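Local atomic coordinates of alpha-glucosidase (PDB entry 5HQA), a protein that hydrolyses alpha-glucosides as a chloride-activated family 97 glycoside hydrolase that holds a calcium ion near its sugar-binding pocket. Residues 391-396 / 407-411; 69-73 / 523-527. All blocks are in the same frame, centred on the assembly; numbering follows the deposited sequence.

Interaction 1: 391-396 / 407-411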
loop_
_atom_site.group_PDB
_atom_site.type_symbol
_atom_site.label_atom_id
_atom_site.label_comp_id
_atom_site.label_asym_id
_atom_site.label_seq_id
_atom_site.Cartn_x
_atom_site.Cartn_y
_atom_site.Cartn_z
ATOM N N ALA A 391 8.662 10.126 12.485
ATOM C CA ALA A 391 8.585 11.515 12.917
ATOM C C ALA A 391 7.149 11.965 12.685
ATOM O O ALA A 391 6.455 11.421 11.819
ATOM C CB ALA A 391 9.563 12.419 12.148
ATOM N N ASP A 392 6.711 12.954 13.460
ATOM C CA ASP A 392 5.356 13.460 13.284
ATOM C C ASP A 392 5.184 14.066 11.895
ATOM O O ASP A 392 6.154 14.430 11.220
ATOM C CB ASP A 392 5.033 14.516 14.336
ATOM C CG ASP A 392 4.796 13.923 15.716
ATOM O OD1 ASP A 392 4.936 12.680 15.891
ATOM O OD2 ASP A 392 4.475 14.717 16.630
ATOM N N GLY A 393 3.922 14.169 11.473
ATOM C CA GLY A 393 3.584 14.837 10.224
ATOM C C GLY A 393 4.286 16.179 10.081
ATOM O O GLY A 393 4.307 16.978 11.022
ATOM N N GLY A 394 4.895 16.427 8.924
ATOM C CA GLY A 394 5.595 17.676 8.691
ATOM C C GLY A 394 6.936 17.813 9.381
ATOM O O GLY A 394 7.515 18.903 9.349
ATOM N N ASN A 395 7.466 16.748 9.997
ATOM C CA ASN A 395 8.692 16.866 10.787
ATOM C C ASN A 395 9.811 15.942 10.308
ATOM O O ASN A 395 10.697 15.578 11.087
ATOM C CB ASN A 395 8.398 16.633 12.266
ATOM C CG ASN A 395 7.796 17.849 12.914
ATOM O OD1 ASN A 395 8.514 18.732 13.364
ATOM N ND2 ASN A 395 6.469 17.932 12.916
ATOM N N ILE A 396 9.803 15.567 9.027
ATOM C CA ILE A 396 11.041 15.109 8.410
ATOM C C ILE A 396 12.097 16.190 8.619
ATOM O O ILE A 396 11.826 17.383 8.451
ATOM C CB ILE A 396 10.826 14.829 6.910
ATOM C CG1 ILE A 396 9.954 13.583 6.697
ATOM C CG2 ILE A 396 12.175 14.701 6.180
ATOM C CD1 ILE A 396 10.651 12.272 7.057
ATOM N N HIS A 407 12.292 21.435 8.181
ATOM C CA HIS A 407 11.285 20.400 8.380
ATOM C C HIS A 407 10.445 20.244 7.123
ATOM O O HIS A 407 9.992 21.238 6.547
ATOM C CB HIS A 407 10.391 20.728 9.572
ATOM C CG HIS A 407 11.018 20.401 10.890
ATOM N ND1 HIS A 407 10.954 21.248 11.978
ATOM C CD2 HIS A 407 11.726 19.318 11.293
ATOM C CE1 HIS A 407 11.594 20.697 12.998
ATOM N NE2 HIS A 407 12.073 19.528 12.607
ATOM N N GLU A 408 10.227 18.997 6.712
ATOM C CA GLU A 408 9.476 18.695 5.503
ATOM C C GLU A 408 8.409 17.654 5.818
ATOM O O GLU A 408 8.446 16.981 6.853
ATOM C CB GLU A 408 10.397 18.185 4.383
ATOM C CG GLU A 408 11.585 19.096 4.081
ATOM C CD GLU A 408 11.209 20.406 3.379
ATOM O OE1 GLU A 408 10.032 20.586 2.989
ATOM O OE2 GLU A 408 12.112 21.262 3.210
ATOM N N TRP A 409 7.462 17.517 4.891
ATOM C CA TRP A 409 6.444 16.480 4.941
ATOM C C TRP A 409 6.953 15.188 4.317
ATOM O O TRP A 409 7.742 15.204 3.364
ATOM C CB TRP A 409 5.197 16.932 4.189
ATOM C CG TRP A 409 4.457 18.041 4.863
ATOM C CD1 TRP A 409 4.618 19.378 4.657
ATOM C CD2 TRP A 409 3.429 17.905 5.855
ATOM N NE1 TRP A 409 3.758 20.090 5.468
ATOM C CE2 TRP A 409 3.019 19.209 6.215
ATOM C CE3 TRP A 409 2.808 16.804 6.470
ATOM C CZ2 TRP A 409 2.016 19.446 7.166
ATOM C CZ3 TRP A 409 1.820 17.042 7.431
ATOM C CH2 TRP A 409 1.440 18.353 7.769
ATOM N N HIS A 410 6.463 14.057 4.843
ATOM C CA HIS A 410 6.767 12.764 4.234
ATOM C C HIS A 410 6.276 12.675 2.800
ATOM O O HIS A 410 6.797 11.863 2.036
ATOM C CB HIS A 410 6.128 11.613 5.016
ATOM C CG HIS A 410 6.753 11.354 6.354
ATOM N ND1 HIS A 410 6.600 12.208 7.425
ATOM C CD2 HIS A 410 7.510 10.320 6.798
ATOM C CE1 HIS A 410 7.251 11.719 8.469
ATOM N NE2 HIS A 410 7.809 10.572 8.114
ATOM N N ASP A 411 5.269 13.465 2.421
ATOM C CA ASP A 411 4.653 13.307 1.107
ATOM C C ASP A 411 4.811 14.548 0.224
ATOM O O ASP A 411 4.091 14.700 -0.770
ATOM C CB ASP A 411 3.179 12.892 1.246
ATOM C CG ASP A 411 2.343 13.843 2.103
ATOM O OD1 ASP A 411 2.825 14.329 3.154
ATOM O OD2 ASP A 411 1.160 14.069 1.739
HETATM O O HOH W 1 4.790 14.209 7.118
#
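Ile396 lays its CD1 methyl over one face of the His410 imidazole, a CH-pi contact. CD1 stands 3.6 Å from the centroid of the His410 ring and is shifted toward the NE2 side. The setting is the base of a beta hairpin in the catalytic TIM-barrel domain, made by the short antiparallel strands 396-399 and 405-408. Ile396 and Glu408 form a hydrogen-bonded pair. The bond from Glu408 N to Ile396 O is 2.9 Å long and fairly straight at 155°. The return bond, from Ile396 N to Glu408 O, is weak and bent. Before the strand the chain makes a type II beta turn from Asp392 to Asn395. Gly394, with positive phi, brings its CA over the six-membered ring of Trp409, 3.7 Å from the centroid. The indole folds back toward the turn because its CG is anti to the carbonyl carbon (chi1 -69°). Asn395 OD1 sits over the centre of the His407 ring, with amide and ring planes 62° apart. The other end of that amide, ND2, bonds to Gly393 O within the turn.

His410 is fixed from several directions. Its NE2 bonds to Tyr389 O, and its side chain touches Arg152 and Tyr419, the latter on helix 413-428. Glu408 points its carboxylate away from the turn, to Arg398 and the backbone N of Ser213. The His410 side chain also lies about 4 Å from that of Glu437, so this end of the hairpin lies next to a calcium ligand. A single water ties the two segments together: it accepts from Gly394 N at 2.9 Å and from His410 N, and meets His410 ND1 at 2.7 Å in the plane of the ring.

Interaction 2: 69-73 / 523-527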
loop_
_atom_site.group_PDB
_atom_site.type_symbol
_atom_site.label_atom_id
_atom_site.label_comp_id
_atom_site.label_asym_id
_atom_site.label_seq_id
_atom_site.Cartn_x
_atom_site.Cartn_y
_atom_site.Cartn_z
ATOM N N PRO A 69 6.845 -9.388 -12.878
ATOM C CA PRO A 69 7.856 -10.296 -12.308
ATOM C C PRO A 69 7.371 -10.972 -11.039
ATOM O O PRO A 69 7.713 -12.129 -10.783
ATOM C CB PRO A 69 9.049 -9.366 -12.040
ATOM C CG PRO A 69 8.425 -8.009 -11.840
ATOM C CD PRO A 69 7.247 -7.971 -12.795
ATOM N N TRP A 70 6.588 -10.260 -10.236
ATOM C CA TRP A 70 5.926 -10.762 -9.043
ATOM C C TRP A 70 4.697 -9.893 -8.864
ATOM O O TRP A 70 4.629 -8.785 -9.400
ATOM C CB TRP A 70 6.820 -10.676 -7.799
ATOM C CG TRP A 70 7.374 -9.291 -7.579
ATOM C CD1 TRP A 70 8.585 -8.818 -8.005
ATOM C CD2 TRP A 70 6.737 -8.200 -6.898
ATOM N NE1 TRP A 70 8.743 -7.504 -7.624
ATOM C CE2 TRP A 70 7.624 -7.101 -6.945
ATOM C CE3 TRP A 70 5.509 -8.046 -6.246
ATOM C CZ2 TRP A 70 7.319 -5.866 -6.365
ATOM C CZ3 TRP A 70 5.210 -6.821 -5.673
ATOM C CH2 TRP A 70 6.113 -5.748 -5.732
ATOM N N GLY A 71 3.724 -10.377 -8.114
ATOM C CA GLY A 71 2.542 -9.569 -7.913
ATOM C C GLY A 71 1.357 -10.385 -7.438
ATOM O O GLY A 71 1.482 -11.550 -7.053
ATOM N N GLU A 72 0.204 -9.718 -7.462
ATOM C CA GLU A 72 -1.080 -10.313 -7.134
ATOM C C GLU A 72 -1.695 -11.035 -8.326
ATOM O O GLU A 72 -2.661 -11.788 -8.159
ATOM C CB GLU A 72 -2.025 -9.221 -6.611
ATOM C CG GLU A 72 -2.442 -8.157 -7.647
ATOM C CD GLU A 72 -1.452 -6.995 -7.819
ATOM O OE1 GLU A 72 -0.279 -7.220 -8.204
ATOM O OE2 GLU A 72 -1.867 -5.833 -7.588
ATOM N N ARG A 73 -1.154 -10.823 -9.521
ATOM C CA ARG A 73 -1.526 -11.592 -10.695
ATOM C C ARG A 73 -0.349 -11.544 -11.654
ATOM O O ARG A 73 0.427 -10.583 -11.656
ATOM C CB ARG A 73 -2.811 -11.067 -11.359
ATOM C CG ARG A 73 -2.748 -9.617 -11.822
ATOM C CD ARG A 73 -4.113 -9.149 -12.361
ATOM N NE ARG A 73 -5.205 -9.584 -11.493
ATOM C CZ ARG A 73 -5.699 -8.870 -10.489
ATOM N NH1 ARG A 73 -6.682 -9.360 -9.751
ATOM N NH2 ARG A 73 -5.219 -7.668 -10.221
ATOM N N LEU A 523 -4.775 -9.582 2.694
ATOM C CA LEU A 523 -3.921 -8.402 2.522
ATOM C C LEU A 523 -2.708 -8.785 1.685
ATOM O O LEU A 523 -1.806 -9.472 2.174
ATOM C CB LEU A 523 -3.486 -7.830 3.868
ATOM C CG LEU A 523 -4.591 -7.321 4.793
ATOM C CD1 LEU A 523 -3.971 -6.821 6.098
ATOM C CD2 LEU A 523 -5.418 -6.220 4.123
ATOM N N TYR A 524 -2.680 -8.338 0.431
ATOM C CA TYR A 524 -1.599 -8.733 -0.460
ATOM C C TYR A 524 -0.289 -8.046 -0.075
ATOM O O TYR A 524 -0.252 -6.833 0.164
ATOM C CB TYR A 524 -1.939 -8.417 -1.920
ATOM C CG TYR A 524 -0.703 -8.596 -2.771
ATOM C CD1 TYR A 524 -0.091 -9.846 -2.873
ATOM C CD2 TYR A 524 -0.105 -7.514 -3.412
ATOM C CE1 TYR A 524 1.070 -10.021 -3.608
ATOM C CE2 TYR A 524 1.057 -7.683 -4.158
ATOM C CZ TYR A 524 1.634 -8.938 -4.243
ATOM O OH TYR A 524 2.782 -9.106 -4.964
ATOM N N SER A 525 0.797 -8.829 -0.029
ATOM C CA SER A 525 2.152 -8.297 0.021
ATOM C C SER A 525 3.103 -9.367 -0.486
ATOM O O SER A 525 2.900 -10.550 -0.172
ATOM C CB SER A 525 2.537 -7.876 1.442
ATOM O OG SER A 525 3.860 -7.370 1.469
ATOM N N PRO A 526 4.128 -9.014 -1.274
ATOM C CA PRO A 526 5.057 -10.050 -1.760
ATOM C C PRO A 526 5.929 -10.620 -0.661
ATOM O O PRO A 526 6.437 -11.742 -0.809
ATOM C CB PRO A 526 5.893 -9.310 -2.812
ATOM C CG PRO A 526 5.868 -7.886 -2.348
ATOM C CD PRO A 526 4.485 -7.678 -1.782
ATOM N N ILE A 527 6.134 -9.883 0.427
ATOM C CA ILE A 527 6.727 -10.437 1.636
ATOM C C ILE A 527 5.680 -10.357 2.734
ATOM O O ILE A 527 5.001 -9.336 2.882
ATOM C CB ILE A 527 8.040 -9.737 2.049
ATOM C CG1 ILE A 527 7.856 -8.232 2.222
ATOM C CG2 ILE A 527 9.146 -10.041 1.035
ATOM C CD1 ILE A 527 9.043 -7.567 2.914
#
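Tyr524 gives up the most surface in this buried contact, and Trp70 comes next; Gly71, Glu72 and Pro526 are their partners. No hydrogen bond crosses between the segments. Tyr524 has its CG anti to the backbone N (chi1 169°), and its ring reaches over to the backbone of Gly71 and Glu72. The hydroxyl is close to Gly71, with OH 3.0 Å from Gly71 CA. The same oxygen lies in the plane of the Trp70 ring, at its edge, 3.2 Å from Trp70 CE3. The two aromatic side chains cross at about a right angle. Over one face of the phenol comes Glu72, whose CB stands 4.0 Å from the centroid of the Tyr524 ring in a CH-pi contact. The rest of Glu72 bends off at chi2 (-85°), and its carboxylate makes a salt bridge to Arg445.

Trp70 also meets Pro526. Its CZ3 is 3.6 Å from Pro526 CG, and Pro526 CB packs near CE3, with the two side chains crossing obliquely. The indole nitrogen NE1 is turned to another partner, Pro449 O. Gly71 is extended, with backbone angles at which a side chain would jam against the carbonyl O of Trp70, so glycine fits there. Its N bonds to Asp553 OD2.

The contact joins the N-terminal beta domain to the TIM-barrel domain. Segment 69-73 is the connection between strands 53-67 and 75-89. Segment 523-527 leads from helix 513-522 into strand 527-529 of the parallel barrel. Ile452 of strand 451-454 touches both Trp70 and Pro526, while Arg572 of strand 567-574 touches Glu72 and Tyr524.

Interaction 1 and interaction 2 do not touch. Their centres are 29 Å apart and their nearest atoms about 18 Å. In sequence, interaction 1 falls within the long span that separates the two segments of interaction 2. Interaction 1 is local, its segments 11 residues apart along the chain at the closest ends, whereas those of 69-73 / 523-527 are 450 apart. Interaction 1 lies close to the bound sugars: the Asp392 side chain is about 5 Å from a bound glucose unit and about 6 Å from the acarviosine unit of acarbose. Interaction 2 is more remote from the calcium site, with the Pro526 side chain about 12 Å from that of the calcium ligand Glu455.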